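Berberine bridge enzyme-like 28 (Arabidopsis thaliana, PDB 5D79) is a secreted flavoprotein oxidoreductase of the berberine bridge enzyme-like family that binds FAD and takes part in adaptation to salt stress. Local coordinates at residues Ala198-Ala210 and Asp216-Gly230. Numbering follows the deposited sequence. Where two conformers were deposited one is given.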
loop_
_atom_site.group_PDB
_atom_site.type_symbol
_atom_site.label_atom_id
_atom_site.label_comp_id
_atom_site.label_asym_id
_atom_site.label_seq_id
_atom_site.Cartn_x
_atom_site.Cartn_y
_atom_site.Cartn_z
ATOM N N ALA A 198 -3.030 -5.249 7.624
ATOM C CA ALA A 198 -4.474 -5.033 7.561
ATOM C C ALA A 198 -5.179 -6.301 7.079
ATOM O O ALA A 198 -6.192 -6.704 7.638
ATOM C CB ALA A 198 -4.802 -3.846 6.645
ATOM N N ALA A 199 -4.611 -6.932 6.057
ATOM C CA ALA A 199 -5.159 -8.160 5.487
ATOM C C ALA A 199 -5.187 -9.301 6.497
ATOM O O ALA A 199 -6.008 -10.216 6.398
ATOM C CB ALA A 199 -4.358 -8.569 4.257
ATOM N N ASP A 200 -4.288 -9.244 7.469
ATOM C CA ASP A 200 -4.248 -10.240 8.529
ATOM C C ASP A 200 -5.382 -10.055 9.517
ATOM O O ASP A 200 -5.550 -10.878 10.419
ATOM C CB ASP A 200 -2.912 -10.181 9.269
ATOM C CG ASP A 200 -1.736 -10.522 8.379
ATOM O OD1 ASP A 200 -1.935 -11.180 7.333
ATOM O OD2 ASP A 200 -0.610 -10.133 8.728
ATOM N N ASN A 201 -6.161 -8.986 9.337
ATOM C CA ASN A 201 -7.189 -8.589 10.298
ATOM C C ASN A 201 -8.556 -8.359 9.663
ATOM O O ASN A 201 -9.330 -7.486 10.071
ATOM C CB ASN A 201 -6.731 -7.340 11.040
ATOM C CG ASN A 201 -5.542 -7.614 11.937
ATOM O OD1 ASN A 201 -5.708 -7.976 13.096
ATOM N ND2 ASN A 201 -4.335 -7.466 11.398
ATOM N N ILE A 202 -8.847 -9.174 8.667
ATOM C CA ILE A 202 -10.111 -9.110 7.955
ATOM C C ILE A 202 -10.832 -10.448 8.075
ATOM O O ILE A 202 -10.250 -11.505 7.826
ATOM C CB ILE A 202 -9.876 -8.736 6.492
ATOM C CG1 ILE A 202 -9.400 -7.278 6.427
ATOM C CG2 ILE A 202 -11.139 -8.985 5.672
ATOM C CD1 ILE A 202 -8.648 -6.909 5.187
ATOM N N ILE A 203 -12.096 -10.403 8.478
ATOM C CA ILE A 203 -12.796 -11.616 8.870
ATOM C C ILE A 203 -13.974 -11.993 7.963
ATOM O O ILE A 203 -14.561 -13.059 8.114
ATOM C CB ILE A 203 -13.294 -11.487 10.319
ATOM C CG1 ILE A 203 -14.073 -10.191 10.494
ATOM C CG2 ILE A 203 -12.124 -11.521 11.296
ATOM C CD1 ILE A 203 -14.771 -10.079 11.834
ATOM N N ASP A 204 -14.316 -11.112 7.029
ATOM C CA ASP A 204 -15.356 -11.364 6.020
ATOM C C ASP A 204 -15.217 -10.263 4.974
ATOM O O ASP A 204 -14.517 -9.279 5.206
ATOM C CB ASP A 204 -16.772 -11.381 6.629
ATOM C CG ASP A 204 -17.821 -12.038 5.710
ATOM O OD1 ASP A 204 -17.641 -12.059 4.473
ATOM O OD2 ASP A 204 -18.847 -12.525 6.229
ATOM N N ALA A 205 -15.870 -10.422 3.831
ATOM C CA ALA A 205 -15.744 -9.453 2.755
ATOM C C ALA A 205 -16.826 -9.680 1.739
ATOM O O ALA A 205 -17.393 -10.756 1.671
ATOM C CB ALA A 205 -14.377 -9.559 2.095
ATOM N N LEU A 206 -17.114 -8.656 0.950
ATOM C CA LEU A 206 -18.025 -8.801 -0.175
ATOM C C LEU A 206 -17.239 -8.585 -1.453
ATOM O O LEU A 206 -16.510 -7.603 -1.565
ATOM C CB LEU A 206 -19.185 -7.802 -0.095
ATOM C CG LEU A 206 -20.099 -7.827 1.127
ATOM C CD1 LEU A 206 -21.033 -6.634 1.091
ATOM C CD2 LEU A 206 -20.875 -9.114 1.174
ATOM N N VAL A 207 -17.373 -9.497 -2.408
ATOM C CA VAL A 207 -16.707 -9.329 -3.694
ATOM C C VAL A 207 -17.671 -9.644 -4.862
ATOM O O VAL A 207 -18.508 -10.542 -4.769
ATOM C CB VAL A 207 -15.420 -10.215 -3.761
ATOM C CG1 VAL A 207 -15.764 -11.687 -3.631
ATOM C CG2 VAL A 207 -14.623 -9.956 -5.038
ATOM N N VAL A 208 -17.583 -8.872 -5.941
ATOM C CA VAL A 208 -18.278 -9.224 -7.174
ATOM C C VAL A 208 -17.318 -9.989 -8.080
ATOM O O VAL A 208 -16.242 -9.478 -8.422
ATOM C CB VAL A 208 -18.825 -7.989 -7.912
ATOM C CG1 VAL A 208 -19.314 -8.361 -9.324
ATOM C CG2 VAL A 208 -19.933 -7.331 -7.096
ATOM N N ASP A 209 -17.692 -11.221 -8.441
ATOM C CA ASP A 209 -16.831 -12.056 -9.281
ATOM C C ASP A 209 -17.177 -11.884 -10.763
ATOM O O ASP A 209 -18.052 -11.084 -11.121
ATOM C CB ASP A 209 -16.907 -13.535 -8.859
ATOM C CG ASP A 209 -18.262 -14.163 -9.119
ATOM O OD1 ASP A 209 -19.254 -13.433 -9.235
ATOM O OD2 ASP A 209 -18.340 -15.401 -9.198
ATOM N N ALA A 210 -16.479 -12.627 -11.622
ATOM C CA ALA A 210 -16.619 -12.472 -13.067
ATOM C C ALA A 210 -18.046 -12.753 -13.543
ATOM O O ALA A 210 -18.419 -12.377 -14.651
ATOM C CB ALA A 210 -15.623 -13.372 -13.795
ATOM N N ASP A 216 -20.121 -13.137 -0.229
ATOM C CA ASP A 216 -19.497 -12.904 1.069
ATOM C C ASP A 216 -18.540 -14.070 1.358
ATOM O O ASP A 216 -18.412 -14.987 0.537
ATOM C CB ASP A 216 -20.544 -12.702 2.182
ATOM C CG ASP A 216 -21.378 -13.945 2.467
ATOM O OD1 ASP A 216 -21.317 -14.909 1.679
ATOM O OD2 ASP A 216 -22.115 -13.949 3.481
ATOM N N ARG A 217 -17.839 -14.021 2.488
ATOM C CA ARG A 217 -16.791 -15.002 2.772
ATOM C C ARG A 217 -17.345 -16.424 2.679
ATOM O O ARG A 217 -16.712 -17.332 2.133
ATOM C CB ARG A 217 -16.178 -14.750 4.154
ATOM C CG ARG A 217 -15.225 -15.829 4.582
ATOM C CD ARG A 217 -14.651 -15.600 5.955
ATOM N NE ARG A 217 -13.557 -16.536 6.167
ATOM C CZ ARG A 217 -12.725 -16.495 7.195
ATOM N NH1 ARG A 217 -12.854 -15.561 8.122
ATOM N NH2 ARG A 217 -11.756 -17.384 7.292
ATOM N N GLN A 218 -18.551 -16.585 3.204
ATOM C CA GLN A 218 -19.270 -17.840 3.175
ATOM C C GLN A 218 -19.541 -18.287 1.739
ATOM O O GLN A 218 -19.342 -19.457 1.400
ATOM C CB GLN A 218 -20.577 -17.687 3.951
ATOM C CG GLN A 218 -21.401 -18.949 4.145
ATOM C CD GLN A 218 -22.706 -18.657 4.888
ATOM O OE1 GLN A 218 -23.209 -17.523 4.869
ATOM N NE2 GLN A 218 -23.254 -19.676 5.552
ATOM N N ALA A 219 -19.967 -17.353 0.891
ATOM C CA ALA A 219 -20.380 -17.694 -0.474
ATOM C C ALA A 219 -19.202 -17.841 -1.422
ATOM O O ALA A 219 -19.269 -18.625 -2.367
ATOM C CB ALA A 219 -21.351 -16.654 -1.016
ATOM N N MET A 220 -18.125 -17.101 -1.172
ATOM C CA MET A 220 -16.983 -17.099 -2.077
ATOM C C MET A 220 -16.039 -18.278 -1.850
ATOM O O MET A 220 -15.362 -18.705 -2.777
ATOM C CB MET A 220 -16.205 -15.795 -1.945
ATOM C CG MET A 220 -15.270 -15.753 -0.750
ATOM S SD MET A 220 -14.391 -14.204 -0.661
ATOM C CE MET A 220 -15.722 -13.088 -0.220
ATOM N N GLY A 221 -15.996 -18.807 -0.630
ATOM C CA GLY A 221 -15.089 -19.900 -0.325
ATOM C C GLY A 221 -13.769 -19.439 0.272
ATOM O O GLY A 221 -13.386 -18.282 0.109
ATOM N N GLU A 222 -13.069 -20.344 0.960
ATOM C CA GLU A 222 -11.863 -19.978 1.700
ATOM C C GLU A 222 -10.716 -19.606 0.776
ATOM O O GLU A 222 -9.931 -18.726 1.104
ATOM C CB GLU A 222 -11.434 -21.110 2.639
ATOM C CG GLU A 222 -12.313 -21.240 3.872
ATOM C CD GLU A 222 -12.339 -19.974 4.711
ATOM O OE1 GLU A 222 -11.303 -19.658 5.325
ATOM O OE2 GLU A 222 -13.388 -19.290 4.751
ATOM N N ASP A 223 -10.622 -20.275 -0.373
ATOM C CA ASP A 223 -9.586 -19.982 -1.365
ATOM C C ASP A 223 -9.743 -18.547 -1.882
ATOM O O ASP A 223 -8.776 -17.785 -1.979
ATOM C CB ASP A 223 -9.647 -20.983 -2.535
ATOM C CG ASP A 223 -8.590 -22.086 -2.438
ATOM O OD1 ASP A 223 -7.663 -21.961 -1.614
ATOM O OD2 ASP A 223 -8.683 -23.075 -3.204
ATOM N N TYR A 224 -10.975 -18.186 -2.222
ATOM C CA TYR A 224 -11.258 -16.845 -2.697
ATOM C C TYR A 224 -10.938 -15.836 -1.590
ATOM O O TYR A 224 -10.249 -14.835 -1.828
ATOM C CB TYR A 224 -12.724 -16.747 -3.138
ATOM C CG TYR A 224 -13.030 -15.753 -4.251
ATOM C CD1 TYR A 224 -12.281 -14.579 -4.422
ATOM C CD2 TYR A 224 -14.087 -15.989 -5.125
ATOM C CE1 TYR A 224 -12.585 -13.684 -5.440
ATOM C CE2 TYR A 224 -14.396 -15.106 -6.134
ATOM C CZ TYR A 224 -13.652 -13.956 -6.291
ATOM O OH TYR A 224 -13.998 -13.104 -7.319
ATOM N N PHE A 225 -11.437 -16.114 -0.383
ATOM C CA PHE A 225 -11.235 -15.238 0.777
ATOM C C PHE A 225 -9.757 -15.037 1.107
ATOM O O PHE A 225 -9.338 -14.008 1.635
ATOM C CB PHE A 225 -11.961 -15.797 2.005
ATOM C CG PHE A 225 -11.958 -14.857 3.180
ATOM C CD1 PHE A 225 -12.689 -13.677 3.139
ATOM C CD2 PHE A 225 -11.216 -15.142 4.315
ATOM C CE1 PHE A 225 -12.673 -12.796 4.209
ATOM C CE2 PHE A 225 -11.199 -14.270 5.386
ATOM C CZ PHE A 225 -11.927 -13.095 5.335
ATOM N N TRP A 226 -8.961 -16.040 0.788
ATOM C CA TRP A 226 -7.538 -15.979 1.050
ATOM C C TRP A 226 -6.880 -15.060 0.019
ATOM O O TRP A 226 -6.145 -14.134 0.374
ATOM C CB TRP A 226 -6.964 -17.405 1.030
ATOM C CG TRP A 226 -5.484 -17.544 1.137
ATOM C CD1 TRP A 226 -4.751 -17.667 2.280
ATOM C CD2 TRP A 226 -4.555 -17.628 0.050
ATOM N NE1 TRP A 226 -3.419 -17.795 1.973
ATOM C CE2 TRP A 226 -3.274 -17.776 0.608
ATOM C CE3 TRP A 226 -4.681 -17.576 -1.340
ATOM C CZ2 TRP A 226 -2.127 -17.878 -0.179
ATOM C CZ3 TRP A 226 -3.548 -17.679 -2.115
ATOM C CH2 TRP A 226 -2.291 -17.828 -1.539
ATOM N N ALA A 227 -7.197 -15.289 -1.250
ATOM C CA ALA A 227 -6.544 -14.593 -2.354
ATOM C C ALA A 227 -6.735 -13.080 -2.298
ATOM O O ALA A 227 -5.815 -12.328 -2.618
ATOM C CB ALA A 227 -7.047 -15.132 -3.678
ATOM N N ILE A 228 -7.918 -12.634 -1.889
ATOM C CA ILE A 228 -8.201 -11.198 -1.873
ATOM C C ILE A 228 -7.484 -10.484 -0.728
ATOM O O ILE A 228 -7.378 -9.260 -0.734
ATOM C CB ILE A 228 -9.730 -10.902 -1.785
ATOM C CG1 ILE A 228 -10.350 -11.535 -0.536
ATOM C CG2 ILE A 228 -10.439 -11.406 -3.020
ATOM C CD1 ILE A 228 -11.812 -11.188 -0.344
ATOM N N ARG A 229 -6.979 -11.240 0.246
ATOM C CA ARG A 229 -6.322 -10.629 1.399
ATOM C C ARG A 229 -4.801 -10.602 1.270
ATOM O O ARG A 229 -4.089 -11.085 2.162
ATOM C CB ARG A 229 -6.714 -11.352 2.688
ATOM C CG ARG A 229 -8.160 -11.123 3.109
ATOM C CD ARG A 229 -8.468 -11.904 4.379
ATOM N NE ARG A 229 -8.459 -13.346 4.129
ATOM C CZ ARG A 229 -7.962 -14.254 4.961
ATOM N NH1 ARG A 229 -7.425 -13.880 6.112
ATOM N NH2 ARG A 229 -8.007 -15.535 4.636
ATOM N N GLY A 230 -4.316 -10.023 0.170
ATOM C CA GLY A 230 -2.895 -9.821 -0.051
ATOM C C GLY A 230 -2.467 -10.085 -1.486
ATOM O O GLY A 230 -1.402 -9.640 -1.915
HETATM O O HOH W 1 -19.583 -15.026 5.520
#
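In the FAD-binding PCMH-type domain, strand 202-208 pairs with strands 214-215 and 238-248 of an antiparallel sheet, and helices 217-220 and 222-227 pack against it, the second crossing at 97°. Asp216 caps the first helix, OD1 accepting from Ala219 N. Arg217 ties that helix to the strand twice. Its N donates to Asp204 OD1 (2.8 Å), and its extended side chain, with CG anti to the backbone N (chi1 172°), brings NH1 to Ile203 O (3.0 Å), in the guanidinium plane but above that of the carbonyl. NE and NH2 grip Glu222 side-on, one nitrogen to each oxygen. The Phe225 ring lies between two guanidinium groups, Arg217 NE above one face and Arg229 NE above the other, while its edge meets the strand, CZ 3.4 Å from Ile202 O. Arg229 NE also bonds to Phe225 O (2.7 Å). Further along, Met220 CE touches Val207 CG1 (3.7 Å), which sits over a face of Tyr224, whose OH bonds to Phe236 O. A water held by Gln218 N donates to Asp204 OD2 and weakly to Asp216 OD2, probably easing their like charges. An alanine in place of Arg217 would probably leave Ile203 O without its NH1 donor and Glu222 without its salt-bridge partner. Bonds to Glu222 and Ile203 O thus fix the Arg217 guanidinium over Phe225, linking strand and both helices.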